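Local structure of minor fimbrium subunit Mfa5 (Porphyromonas gingivalis ATCC 33277, 6TO1) at residues P86-A91 with T509-E514; I404-Q409 with T456-S461; F569-G574 with Q592-P597; Y530-R535 with V578-K583; I132-S137 with R199-I204. The protein serves as an accessory subunit of the minor fimbriae, surface filaments that mediate biofilm formation and adhesion to host cells and to other oral bacteria. One frame throughout, in Å; residues are numbered along the deposited sequence. Where two conformers were deposited one is given.

Interaction 1 of 5, residues P86-A91 with T509-E514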
# COMPACT_ATOMS: atom_id res chain seq x y z
N PRO A 86 -4.75 -7.44 3.96
CA PRO A 86 -4.28 -6.45 4.94
C PRO A 86 -4.28 -5.04 4.36
O PRO A 86 -4.09 -4.85 3.15
CB PRO A 86 -2.86 -6.90 5.27
CG PRO A 86 -2.83 -8.40 4.90
CD PRO A 86 -3.71 -8.46 3.67
N VAL A 87 -4.47 -4.07 5.23
CA VAL A 87 -4.42 -2.65 4.85
C VAL A 87 -2.98 -2.19 4.67
O VAL A 87 -2.10 -2.53 5.48
CB VAL A 87 -5.14 -1.80 5.91
CG1 VAL A 87 -4.87 -0.28 5.64
CG2 VAL A 87 -6.63 -2.10 5.94
N VAL A 88 -2.74 -1.38 3.64
CA VAL A 88 -1.38 -0.87 3.39
C VAL A 88 -1.02 0.15 4.46
O VAL A 88 -1.81 1.10 4.72
CB VAL A 88 -1.30 -0.23 2.00
CG1 VAL A 88 0.06 0.47 1.83
CG2 VAL A 88 -1.50 -1.26 0.91
N PRO A 89 0.12 -0.00 5.14
CA PRO A 89 0.48 0.95 6.20
C PRO A 89 0.75 2.32 5.63
O PRO A 89 1.32 2.46 4.55
CB PRO A 89 1.74 0.34 6.83
CG PRO A 89 1.57 -1.18 6.55
CD PRO A 89 1.00 -1.19 5.15
N VAL A 90 0.37 3.32 6.41
CA VAL A 90 0.56 4.73 6.08
C VAL A 90 1.19 5.40 7.29
O VAL A 90 0.78 5.15 8.42
CB VAL A 90 -0.79 5.41 5.73
CG1 VAL A 90 -0.60 6.90 5.48
CG2 VAL A 90 -1.43 4.74 4.52
N ALA A 91 2.12 6.32 7.05
CA ALA A 91 2.71 7.11 8.12
C ALA A 91 2.92 8.52 7.61
O ALA A 91 3.08 8.74 6.40
CB ALA A 91 4.04 6.50 8.60
N THR A 509 -8.72 7.82 2.83
CA THR A 509 -9.36 6.54 2.54
C THR A 509 -8.27 5.51 2.27
O THR A 509 -7.40 5.74 1.41
CB THR A 509 -10.31 6.67 1.36
OG1 THR A 509 -11.31 7.63 1.70
CG2 THR A 509 -10.96 5.31 1.08
N ASN A 510 -8.28 4.42 3.04
CA ASN A 510 -7.17 3.49 3.03
C ASN A 510 -7.28 2.54 1.84
O ASN A 510 -8.16 2.66 0.99
CB ASN A 510 -7.07 2.77 4.38
CG ASN A 510 -8.18 1.76 4.61
OD1 ASN A 510 -8.90 1.36 3.69
ND2 ASN A 510 -8.29 1.30 5.85
N SER A 511 -6.34 1.60 1.75
CA SER A 511 -6.19 0.77 0.57
C SER A 511 -7.36 -0.18 0.35
O SER A 511 -7.47 -0.74 -0.75
CB SER A 511 -4.90 -0.04 0.67
OG SER A 511 -4.93 -0.94 1.78
N ASN A 512 -8.23 -0.36 1.35
CA ASN A 512 -9.43 -1.16 1.17
C ASN A 512 -10.70 -0.32 1.12
O ASN A 512 -11.80 -0.86 1.23
CB ASN A 512 -9.57 -2.20 2.27
CG ASN A 512 -8.56 -3.30 2.15
OD1 ASN A 512 -8.01 -3.54 1.09
ND2 ASN A 512 -8.26 -3.95 3.26
N GLY A 513 -10.57 1.00 0.98
CA GLY A 513 -11.73 1.84 0.80
C GLY A 513 -12.40 2.31 2.07
O GLY A 513 -13.50 2.88 2.00
N GLU A 514 -11.75 2.16 3.21
CA GLU A 514 -12.29 2.65 4.47
C GLU A 514 -11.93 4.12 4.61
O GLU A 514 -10.74 4.47 4.67
CB GLU A 514 -11.77 1.85 5.65
CG GLU A 514 -12.00 0.36 5.54
CD GLU A 514 -11.43 -0.36 6.74
OE1 GLU A 514 -10.21 -0.63 6.75
OE2 GLU A 514 -12.20 -0.63 7.69
O HOH W 1 -5.32 -3.43 1.18
O HOH W 2 -3.96 2.13 3.43

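Interaction 2 of 5, residues I404-Q409 with T456-S461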
# COMPACT_ATOMS: atom_id res chain seq x y z
N ILE A 404 -0.60 -5.24 -3.06
CA ILE A 404 -1.59 -4.19 -3.17
C ILE A 404 -0.96 -2.95 -3.82
O ILE A 404 0.11 -2.48 -3.41
CB ILE A 404 -2.17 -3.88 -1.79
CG1 ILE A 404 -2.86 -5.10 -1.17
CG2 ILE A 404 -3.15 -2.71 -1.87
CD1 ILE A 404 -4.03 -5.64 -2.01
N ASN A 405 -1.64 -2.42 -4.84
CA ASN A 405 -1.08 -1.36 -5.68
C ASN A 405 -1.29 0.03 -5.10
O ASN A 405 -0.42 0.90 -5.27
CB ASN A 405 -1.71 -1.45 -7.08
CG ASN A 405 -1.18 -0.39 -8.04
OD1 ASN A 405 0.03 -0.26 -8.24
ND2 ASN A 405 -2.09 0.35 -8.67
N ILE A 406 -2.41 0.27 -4.44
CA ILE A 406 -2.76 1.59 -3.93
C ILE A 406 -2.59 1.62 -2.42
O ILE A 406 -3.05 0.72 -1.71
CB ILE A 406 -4.21 1.98 -4.29
CG1 ILE A 406 -4.47 1.96 -5.80
CG2 ILE A 406 -4.54 3.36 -3.70
CD1 ILE A 406 -3.62 2.87 -6.58
N GLY A 407 -1.95 2.68 -1.93
CA GLY A 407 -1.79 2.84 -0.50
C GLY A 407 -2.87 3.73 0.09
O GLY A 407 -3.44 3.41 1.12
N ILE A 408 -3.15 4.84 -0.60
CA ILE A 408 -4.19 5.79 -0.22
C ILE A 408 -5.06 6.07 -1.44
O ILE A 408 -4.55 6.44 -2.50
CB ILE A 408 -3.56 7.11 0.31
CG1 ILE A 408 -2.91 6.85 1.67
CG2 ILE A 408 -4.56 8.22 0.32
CD1 ILE A 408 -1.89 7.93 2.02
N GLN A 409 -6.38 5.87 -1.29
CA GLN A 409 -7.29 6.12 -2.41
C GLN A 409 -7.65 7.59 -2.54
O GLN A 409 -7.83 8.09 -3.65
CB GLN A 409 -8.57 5.29 -2.25
CG GLN A 409 -8.31 3.80 -2.19
CD GLN A 409 -9.58 2.99 -2.25
OE1 GLN A 409 -10.69 3.52 -2.16
NE2 GLN A 409 -9.43 1.68 -2.43
N THR A 456 -4.58 14.99 -1.97
CA THR A 456 -3.43 14.21 -2.41
C THR A 456 -3.70 13.43 -3.69
O THR A 456 -2.76 13.14 -4.43
CB THR A 456 -2.99 13.22 -1.32
OG1 THR A 456 -4.02 12.25 -1.10
CG2 THR A 456 -2.70 13.95 -0.05
N GLY A 457 -4.94 13.05 -3.94
CA GLY A 457 -5.24 12.07 -4.96
C GLY A 457 -4.83 10.69 -4.46
O GLY A 457 -4.50 10.48 -3.29
N THR A 458 -4.86 9.73 -5.37
CA THR A 458 -4.39 8.40 -5.04
C THR A 458 -2.87 8.37 -4.91
O THR A 458 -2.16 8.95 -5.72
CB THR A 458 -4.83 7.41 -6.14
OG1 THR A 458 -6.26 7.28 -6.13
CG2 THR A 458 -4.19 6.06 -5.90
N ILE A 459 -2.39 7.70 -3.87
CA ILE A 459 -0.97 7.48 -3.65
C ILE A 459 -0.72 5.98 -3.69
O ILE A 459 -1.35 5.23 -2.94
CB ILE A 459 -0.49 8.06 -2.31
CG1 ILE A 459 -0.79 9.55 -2.21
CG2 ILE A 459 1.02 7.82 -2.14
CD1 ILE A 459 -0.12 10.36 -3.28
N LEU A 460 0.20 5.54 -4.54
CA LEU A 460 0.51 4.13 -4.66
C LEU A 460 1.24 3.60 -3.43
O LEU A 460 1.77 4.34 -2.60
CB LEU A 460 1.38 3.88 -5.90
CG LEU A 460 0.80 4.38 -7.21
CD1 LEU A 460 1.67 3.99 -8.39
CD2 LEU A 460 -0.59 3.80 -7.42
N SER A 461 1.28 2.27 -3.32
CA SER A 461 2.04 1.64 -2.25
C SER A 461 3.53 1.83 -2.47
O SER A 461 3.99 2.20 -3.55
CB SER A 461 1.67 0.14 -2.19
OG SER A 461 2.00 -0.46 -3.43
O HOH W 3 2.02 0.15 -6.85

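Interaction 3 of 5, residues F569-G574 with Q592-P597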
# COMPACT_ATOMS: atom_id res chain seq x y z
N PHE A 569 19.61 49.80 12.93
CA PHE A 569 20.88 49.79 13.64
C PHE A 569 21.54 48.44 13.47
O PHE A 569 20.90 47.40 13.68
CB PHE A 569 20.68 50.08 15.13
CG PHE A 569 21.87 49.71 16.00
CD1 PHE A 569 22.94 50.58 16.16
CD2 PHE A 569 21.90 48.49 16.67
CE1 PHE A 569 24.02 50.24 16.96
CE2 PHE A 569 22.98 48.14 17.46
CZ PHE A 569 24.05 49.03 17.62
N LEU A 570 22.83 48.45 13.15
CA LEU A 570 23.63 47.23 13.06
C LEU A 570 24.84 47.35 13.98
O LEU A 570 25.67 48.26 13.79
CB LEU A 570 24.06 47.01 11.61
CG LEU A 570 24.36 45.57 11.20
CD1 LEU A 570 23.13 44.70 11.36
CD2 LEU A 570 24.85 45.54 9.76
N PRO A 571 24.99 46.49 14.96
CA PRO A 571 26.13 46.60 15.88
C PRO A 571 27.40 46.10 15.20
O PRO A 571 27.38 45.63 14.07
CB PRO A 571 25.71 45.70 17.04
CG PRO A 571 24.89 44.63 16.36
CD PRO A 571 24.23 45.24 15.17
N SER A 572 28.51 46.25 15.92
CA SER A 572 29.77 45.69 15.45
C SER A 572 29.89 44.23 15.88
O SER A 572 29.17 43.74 16.75
CB SER A 572 30.95 46.50 15.99
OG SER A 572 31.34 47.50 15.07
N GLY A 573 30.84 43.54 15.28
CA GLY A 573 31.05 42.13 15.52
C GLY A 573 30.60 41.28 14.34
O GLY A 573 29.91 41.73 13.42
N GLY A 574 31.01 40.03 14.38
CA GLY A 574 30.66 39.11 13.33
C GLY A 574 29.30 38.50 13.54
O GLY A 574 28.70 38.58 14.61
N GLN A 592 19.25 40.43 24.71
CA GLN A 592 20.61 40.89 24.43
C GLN A 592 20.53 42.38 24.14
O GLN A 592 19.82 42.80 23.21
CB GLN A 592 21.21 40.13 23.26
CG GLN A 592 21.37 38.62 23.48
CD GLN A 592 20.33 37.80 22.73
OE1 GLN A 592 20.47 37.55 21.53
NE2 GLN A 592 19.28 37.39 23.43
N TYR A 593 21.25 43.19 24.92
CA TYR A 593 21.14 44.64 24.83
C TYR A 593 22.26 45.22 23.98
O TYR A 593 23.40 44.74 24.00
CB TYR A 593 21.18 45.26 26.22
CG TYR A 593 19.87 45.14 26.94
CD1 TYR A 593 18.87 46.07 26.72
CD2 TYR A 593 19.61 44.09 27.82
CE1 TYR A 593 17.67 45.98 27.36
CE2 TYR A 593 18.39 43.99 28.47
CZ TYR A 593 17.44 44.95 28.24
OH TYR A 593 16.22 44.90 28.87
N TYR A 594 21.91 46.22 23.18
CA TYR A 594 22.86 46.92 22.34
C TYR A 594 22.81 48.41 22.65
O TYR A 594 21.76 48.93 23.05
CB TYR A 594 22.57 46.67 20.88
CG TYR A 594 22.80 45.24 20.50
CD1 TYR A 594 24.03 44.83 20.01
CD2 TYR A 594 21.80 44.29 20.65
CE1 TYR A 594 24.26 43.53 19.67
CE2 TYR A 594 22.03 42.97 20.31
CZ TYR A 594 23.26 42.60 19.82
OH TYR A 594 23.52 41.30 19.49
N SER A 595 23.95 49.08 22.44
CA SER A 595 24.09 50.52 22.69
C SER A 595 23.81 51.26 21.39
O SER A 595 24.61 51.23 20.45
CB SER A 595 25.48 50.83 23.24
OG SER A 595 25.65 52.23 23.43
N VAL A 596 22.64 51.89 21.31
CA VAL A 596 22.11 52.36 20.04
C VAL A 596 22.16 53.89 20.04
O VAL A 596 21.49 54.52 20.87
CB VAL A 596 20.68 51.87 19.79
CG1 VAL A 596 20.19 52.39 18.49
CG2 VAL A 596 20.69 50.34 19.84
N PRO A 597 22.89 54.51 19.11
CA PRO A 597 22.86 55.96 19.00
C PRO A 597 21.97 56.40 17.86
O PRO A 597 21.75 55.65 16.90
CB PRO A 597 24.34 56.30 18.72
CG PRO A 597 24.71 55.20 17.73
CD PRO A 597 23.86 53.95 18.15

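Interaction 4 of 5, residues Y530-R535 with V578-K583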
# COMPACT_ATOMS: atom_id res chain seq x y z
N TYR A 530 17.73 35.83 13.83
CA TYR A 530 18.11 37.23 13.62
C TYR A 530 16.99 38.19 13.99
O TYR A 530 15.84 37.99 13.63
CB TYR A 530 18.50 37.49 12.13
CG TYR A 530 19.66 36.63 11.72
CD1 TYR A 530 20.97 37.08 11.86
CD2 TYR A 530 19.46 35.33 11.27
CE1 TYR A 530 22.03 36.26 11.53
CE2 TYR A 530 20.50 34.52 10.94
CZ TYR A 530 21.79 34.98 11.07
OH TYR A 530 22.83 34.15 10.74
N GLY A 531 17.36 39.28 14.68
CA GLY A 531 16.42 40.33 14.99
C GLY A 531 16.82 41.64 14.32
O GLY A 531 17.73 41.69 13.49
N VAL A 532 16.06 42.68 14.66
CA VAL A 532 16.31 44.02 14.14
C VAL A 532 16.17 45.03 15.26
O VAL A 532 15.51 44.79 16.27
CB VAL A 532 15.36 44.40 12.99
CG1 VAL A 532 15.52 43.47 11.82
CG2 VAL A 532 13.91 44.44 13.47
N ILE A 533 16.79 46.20 15.06
CA ILE A 533 16.60 47.35 15.92
C ILE A 533 16.29 48.53 15.03
O ILE A 533 17.10 48.90 14.18
CB ILE A 533 17.82 47.62 16.82
CG1 ILE A 533 17.90 46.51 17.87
CG2 ILE A 533 17.72 49.00 17.50
CD1 ILE A 533 19.18 46.46 18.71
N LYS A 534 15.08 49.05 15.16
CA LYS A 534 14.63 50.19 14.39
C LYS A 534 14.90 51.45 15.22
O LYS A 534 14.71 51.44 16.44
CB LYS A 534 13.15 50.08 14.08
CG LYS A 534 12.79 48.86 13.26
CD LYS A 534 11.35 48.92 12.81
CE LYS A 534 10.49 47.84 13.46
NZ LYS A 534 9.15 47.76 12.79
N ARG A 535 15.36 52.49 14.54
CA ARG A 535 15.56 53.81 15.15
C ARG A 535 14.54 54.77 14.56
O ARG A 535 14.41 54.88 13.34
CB ARG A 535 16.99 54.29 14.89
CG ARG A 535 18.02 53.38 15.53
CD ARG A 535 19.44 53.96 15.40
NE ARG A 535 19.96 53.78 14.05
CZ ARG A 535 21.24 53.86 13.72
NH1 ARG A 535 22.15 54.17 14.63
NH2 ARG A 535 21.61 53.64 12.47
N VAL A 578 24.14 42.38 6.80
CA VAL A 578 23.72 43.68 6.30
C VAL A 578 22.37 43.51 5.62
O VAL A 578 22.12 42.46 5.01
CB VAL A 578 24.73 44.32 5.33
CG1 VAL A 578 26.13 44.23 5.88
CG2 VAL A 578 24.64 43.66 3.95
N PRO A 579 21.49 44.51 5.66
CA PRO A 579 21.69 45.80 6.32
C PRO A 579 21.20 45.89 7.77
O PRO A 579 21.56 46.84 8.46
CB PRO A 579 20.86 46.75 5.45
CG PRO A 579 19.73 45.90 4.97
CD PRO A 579 20.24 44.48 4.88
N LYS A 580 20.42 44.92 8.23
CA LYS A 580 19.66 45.10 9.46
C LYS A 580 19.55 43.89 10.37
O LYS A 580 19.00 44.03 11.47
CB LYS A 580 18.23 45.56 9.09
CG LYS A 580 17.45 44.53 8.27
CD LYS A 580 16.34 45.18 7.48
CE LYS A 580 15.04 44.43 7.61
NZ LYS A 580 14.04 44.93 6.63
N TRP A 581 20.11 42.73 10.00
CA TRP A 581 19.81 41.49 10.73
C TRP A 581 20.85 41.21 11.81
O TRP A 581 22.00 40.85 11.53
CB TRP A 581 19.70 40.32 9.74
CG TRP A 581 18.74 40.55 8.65
CD1 TRP A 581 19.02 40.86 7.36
CD2 TRP A 581 17.31 40.45 8.73
NE1 TRP A 581 17.86 41.00 6.64
CE2 TRP A 581 16.80 40.75 7.47
CE3 TRP A 581 16.42 40.16 9.77
CZ2 TRP A 581 15.43 40.75 7.19
CZ3 TRP A 581 15.06 40.17 9.50
CH2 TRP A 581 14.58 40.46 8.23
N ILE A 582 20.42 41.34 13.06
CA ILE A 582 21.28 41.16 14.22
C ILE A 582 21.18 39.71 14.68
O ILE A 582 20.10 39.26 15.08
CB ILE A 582 20.90 42.13 15.36
CG1 ILE A 582 20.94 43.56 14.82
CG2 ILE A 582 21.74 41.89 16.56
CD1 ILE A 582 20.31 44.59 15.75
N LYS A 583 22.30 39.00 14.65
CA LYS A 583 22.33 37.61 15.05
C LYS A 583 21.93 37.45 16.52
O LYS A 583 22.47 38.13 17.40
CB LYS A 583 23.72 37.03 14.83
CG LYS A 583 23.85 35.54 15.15
CD LYS A 583 24.97 34.92 14.32
CE LYS A 583 24.99 33.39 14.44
NZ LYS A 583 25.82 32.78 13.35
O HOH W 4 25.39 34.92 10.89
O HOH W 5 18.51 46.23 12.83

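Interaction 5 of 5, residues I132-S137 with R199-I204. With MG (magnesium ion), chain B; PO4 (phosphate ion), chain C.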
# COMPACT_ATOMS: atom_id res chain seq x y z
N ILE A 132 -0.59 -33.99 -7.58
CA ILE A 132 0.16 -34.61 -8.68
C ILE A 132 -0.29 -36.06 -8.87
O ILE A 132 -0.24 -36.86 -7.94
CB ILE A 132 1.69 -34.53 -8.46
CG1 ILE A 132 2.09 -33.09 -8.11
CG2 ILE A 132 2.44 -35.00 -9.73
CD1 ILE A 132 3.60 -32.86 -8.00
N ASP A 133 -0.70 -36.36 -10.10
CA ASP A 133 -1.02 -37.70 -10.61
C ASP A 133 0.25 -38.53 -10.72
O ASP A 133 1.14 -38.19 -11.50
CB ASP A 133 -1.67 -37.45 -11.97
CG ASP A 133 -2.15 -38.68 -12.69
OD1 ASP A 133 -1.83 -39.83 -12.33
OD2 ASP A 133 -2.87 -38.45 -13.68
N GLN A 134 0.38 -39.58 -9.90
CA GLN A 134 1.46 -40.56 -10.05
C GLN A 134 0.91 -41.93 -10.45
O GLN A 134 1.43 -42.98 -10.04
CB GLN A 134 2.32 -40.67 -8.77
CG GLN A 134 1.64 -41.17 -7.53
CD GLN A 134 2.64 -41.54 -6.40
OE1 GLN A 134 3.74 -41.01 -6.33
NE2 GLN A 134 2.23 -42.45 -5.54
N SER A 135 -0.16 -41.94 -11.25
CA SER A 135 -0.77 -43.18 -11.69
C SER A 135 0.10 -43.86 -12.74
O SER A 135 1.00 -43.25 -13.31
CB SER A 135 -2.17 -42.92 -12.26
OG SER A 135 -2.08 -42.18 -13.46
N SER A 136 -0.20 -45.13 -13.02
CA SER A 136 0.65 -45.91 -13.93
C SER A 136 0.66 -45.36 -15.35
O SER A 136 1.67 -45.49 -16.06
CB SER A 136 0.21 -47.39 -13.88
OG SER A 136 -0.83 -47.66 -14.78
N SER A 137 -0.40 -44.66 -15.77
CA SER A 137 -0.39 -44.05 -17.09
C SER A 137 0.66 -42.95 -17.22
O SER A 137 0.98 -42.55 -18.35
CB SER A 137 -1.78 -43.48 -17.42
OG SER A 137 -2.09 -42.43 -16.50
N ARG A 199 10.33 -35.40 -5.87
CA ARG A 199 11.30 -36.30 -6.50
C ARG A 199 11.02 -37.76 -6.17
O ARG A 199 11.46 -38.64 -6.91
CB ARG A 199 12.73 -35.95 -6.08
CG ARG A 199 13.24 -34.70 -6.76
CD ARG A 199 14.76 -34.55 -6.62
NE ARG A 199 15.12 -34.59 -5.21
CZ ARG A 199 15.20 -33.51 -4.44
NH1 ARG A 199 14.96 -32.31 -4.94
NH2 ARG A 199 15.54 -33.64 -3.17
N ALA A 200 10.27 -38.04 -5.10
CA ALA A 200 10.01 -39.42 -4.73
C ALA A 200 8.73 -40.00 -5.34
O ALA A 200 8.34 -41.12 -4.99
CB ALA A 200 9.93 -39.57 -3.21
N LEU A 201 8.05 -39.24 -6.21
CA LEU A 201 6.86 -39.75 -6.88
C LEU A 201 7.22 -40.98 -7.70
O LEU A 201 8.28 -41.04 -8.33
CB LEU A 201 6.28 -38.68 -7.81
CG LEU A 201 5.75 -37.39 -7.20
CD1 LEU A 201 5.31 -36.47 -8.36
CD2 LEU A 201 4.60 -37.63 -6.25
N THR A 202 6.30 -41.94 -7.74
CA THR A 202 6.55 -43.20 -8.42
C THR A 202 5.24 -43.73 -8.98
O THR A 202 4.20 -43.58 -8.33
CB THR A 202 7.18 -44.19 -7.43
OG1 THR A 202 7.70 -45.32 -8.12
CG2 THR A 202 6.13 -44.65 -6.44
N PRO A 203 5.25 -44.34 -10.16
CA PRO A 203 3.97 -44.73 -10.79
C PRO A 203 3.32 -45.92 -10.11
O PRO A 203 3.94 -46.97 -9.93
CB PRO A 203 4.37 -45.06 -12.24
CG PRO A 203 5.76 -44.57 -12.42
CD PRO A 203 6.40 -44.52 -11.06
N ILE A 204 2.03 -45.77 -9.78
CA ILE A 204 1.24 -46.79 -9.11
C ILE A 204 -0.10 -46.87 -9.83
O ILE A 204 -0.63 -45.84 -10.26
CB ILE A 204 1.04 -46.47 -7.61
CG1 ILE A 204 2.39 -46.47 -6.89
CG2 ILE A 204 0.09 -47.45 -6.98
CD1 ILE A 204 2.32 -46.04 -5.44
MG MG B . -3.49 -42.57 -14.94
P PO4 C . -3.90 -45.77 -14.54
O1 PO4 C . -3.04 -46.71 -13.67
O2 PO4 C . -5.24 -45.52 -13.84
O3 PO4 C . -4.18 -46.50 -15.84
O4 PO4 C . -3.17 -44.52 -14.87
O HOH W 6 -3.67 -40.56 -15.19
O HOH W 7 -4.98 -42.70 -16.42

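Interaction 1 of 5, residues P86-A91 with T509-E514
Val87, in the segment leading into strand 90-98, lies against the turn of Asn510 to Gly513 that follows strand 501-510, spreading its two methyl groups over polar side chains. CG2 rests 3.6 Å from Asn512 ND2 and CG1 approaches Ser511 OG, with Asn510 ND2 near both; CG1 stands anti to the backbone N of Val87 (chi1 170°), which lets both methyls reach the turn. Ser511 supplies the direct polar link: its OG accepts the backbone N-H of Val88 at 2.9 Å, nearly straight at 170°, and its CB touches Val88 CG2. The same hydroxyl donates a hydrogen bond to a water 2.6 Å from OG, which in turn donates to Pro86 O and Asn512 OD1. A second water joins Ser511 N to Val88 O. Asn512 ND2, which Val87 CG2 touches, is hydrogen-bonded to Pro85 O. Within the type I turn, Asn510 OD1 takes the N-H groups of Asn512, closing an Asx turn, and of Glu514 from opposite faces of its amide plane, while ND2 donates to Glu514 OE1 at 2.9 Å. Val87 thus supplies much of the buried surface, while one hydroxyl and two waters link backbones that share no direct hydrogen bond.

Interaction 2 of 5, residues I404-Q409 with T456-S461
A classic beta bulge joins residues 404-409 to 456-461, an antiparallel pairing at the start of strand 408-417, with Gly407 and Ile408 both set opposite Ile459. Ile459 O accepts from Gly407 N at 2.8 Å and from Ile408 N at 3.0 Å, both donors lying in its carbonyl plane, and Ile459 N returns a bond to Ile408 O. Beyond the bulge Ser461 N bonds to Asn405 O, and Ser461 OG donates to Ile404 O at 2.8 Å. That hydroxyl sits between the backbone N and the carbonyl carbon of its own residue (chi1 60°), a position from which it reaches back across the contact in the plane of the Ile404 carbonyl.

Side chains meet on two levels. Ile408 and Ile459 lie on one face and touch through their CB atoms, beside Ile117 and Thr119 of strand 110-119. Elsewhere Ile406 crosses Thr458 at about a right angle, and its CD1 touches both Thr458 CG2 and Leu460 CD2, each 3.3 Å from CD1 and closer than usual van der Waals contact, the two carbons approaching it from directions roughly at right angles. Because one carbonyl serves two successive N-H groups, the extra residue is accommodated without leaving either amide unbonded, and Ile406 is turned to a different side from Ile408.

Interaction 3 of 5, residues F569-G574 with Q592-P597
The ring of Phe569 is the main bump, pushed into a hollow formed by Tyr594, Ser595, Val596 and Pro597. Its CG lies anti to the backbone N (chi1 164°), which carries the ring across to strand 592-596. Val596 CG2 sits over one ring face, 3.9 Å from the Phe569 centroid and 12° off the ring normal, a CH-pi contact; CG1 of the same valine meets the ring near Phe569 CG and CD1. Round the rest of the ring, Tyr594 CB lies 3.7 Å from Phe569 CE2, Ser595 O comes to 3.6 Å from Phe569 CZ, and Pro597 CD approaches CE1. The opposite face is lined within its own segment by Pro571 N, offset toward the rim, so the ring is held between the loop backbone and the valine methyl.

Pro571 makes a second, smaller bump. Its CB and CG lie obliquely against the Tyr594 ring, CB 3.5 Å from Tyr594 CD1 and CG equally close to CE1. No hydrogen bond joins the segments; the fit is one of shape. Strand 530-539 borders the contact, with Ile533 touching both aromatic side chains and Arg535 packing on Phe569 and Val596, while strand 592-596 pairs antiparallel with strand 624-628 and Ile582 of strand 582-583 meets Pro571 and Tyr594.

Interaction 4 of 5, residues Y530-R535 with V578-K583
Gly531 and Ile582 form a hydrogen-bonded antiparallel pair, Gly531 N to Ile582 O at 2.8 Å and Ile582 N to Gly531 O at 2.7 Å, though the touching parts run 131° apart, well short of exactly antiparallel. Next to it, Tyr530 and Lys583 make a non-hydrogen-bonded pair on one face of the sheet. The tyrosine ring lies across the start of Lys583 at a slant, CD1 coming within 3.5 Å of Lys583 CA and CE1 meeting CB. Lys583 starts with CG anti to its backbone N (chi1 -177°) and stays extended, bringing NZ to 4.2 Å from Tyr530 OH. A water between them lies 2.7 Å from Tyr530 OH, at the ring edge and in its plane, and NZ holds it only weakly. Tyr530 CB also touches Trp581 CB, the two side chains crossing at about a right angle.

Val532 runs alongside Trp581, its CG1 4.0 Å from CE3, and Lys580 CG lies over one face of the indole, offset toward the rim. On the face of Ile582, its CD1 meets Ile533 CD1 at 3.7 Å. Where the backbones part, a water accepts from Ile533 N and lies 2.6 Å from Lys580 O.

Strand 530-539 has further partners in strand 565-568, antiparallel, and strand 634-643, parallel. Val532 touches Ala634, Val532 and Lys580 touch Phe568, and Tyr530 and Trp581 pack on Pro108.

Interaction 5 of 5, residues I132-S137 with R199-I204
Gln134 makes two hydrogen bonds to the loop of residues 199-204. Its backbone O takes Ile204 N at 2.9 Å, nearly along the C=O axis, and its side-chain OE1 takes Thr202 N at 3.1 Å from above the amide plane, with Leu201 CD2 also close to OE1. The glutamine CG stands between the backbone N and the carbonyl carbon (chi1 64°), and the chain then extends past Thr202 O; NE2 ends beside Ile204 CD1 and is bonded to Asp178. CA-H...O contacts reinforce the backbone pairing, Pro203 CA with Gln134 O and Ser135 CA with Ile204 O.

An apolar contact lies at the other end, where Leu201 CD1 meets Ile132 CG2 at 3.5 Å, the side chains crossing at about a right angle.

Metal bonds and their second shell occupy the side of residues 132-137 away from the loop. Magnesium is bound by Ser135 OG and Ser137 OG, each at 2.1 Å, by two waters, by a phosphate oxygen and by Thr207. This is the DxSxS arrangement of a metal-ion-dependent adhesion site: Asp133 does not touch the ion, but its OD1 accepts Ser135 N, closing an Asx turn, and also Ser135 OG through its syn lone pair, while OD2 accepts a metal-bound water. The phosphate, probably from the crystallisation liquor, is held by Ser136 OG at 2.6 Å and Ser137 N, and occupies a coordination position that a ligand carboxylate takes in related domains.

Strand 126-133 ends here, beside strand 170-177; Leu201 and Pro203 pack on Leu146 of helix 143-160, and residues 199-204 lead from helix 191-199 towards helix 209-220.

Overall arrangement
The five contacts mark three regions of an elongated chain. Interaction 5 lies in the von Willebrand factor type A domain, about 46 Å between centres from interaction 1. Interactions 1 and 2 touch, their centres 8 Å apart, where strands 501-510 and 408-417 are neighbours in one sheet. Interaction 1 pairs residues 418 positions apart, and interactions 5 and 2 fall in sequence between its segments, so the magnesium-binding von Willebrand domain is an insertion between chain parts that meet again. Interactions 3 and 4 follow; their segments alternate along the chain, touching where Phe569 bonds to Ile533 of strand 530-539. The adhesion-type magnesium site thus lies toward one end of the molecule, with interactions 3 and 4 toward the other, interaction 5 being about 90 to 95 Å from them between centres.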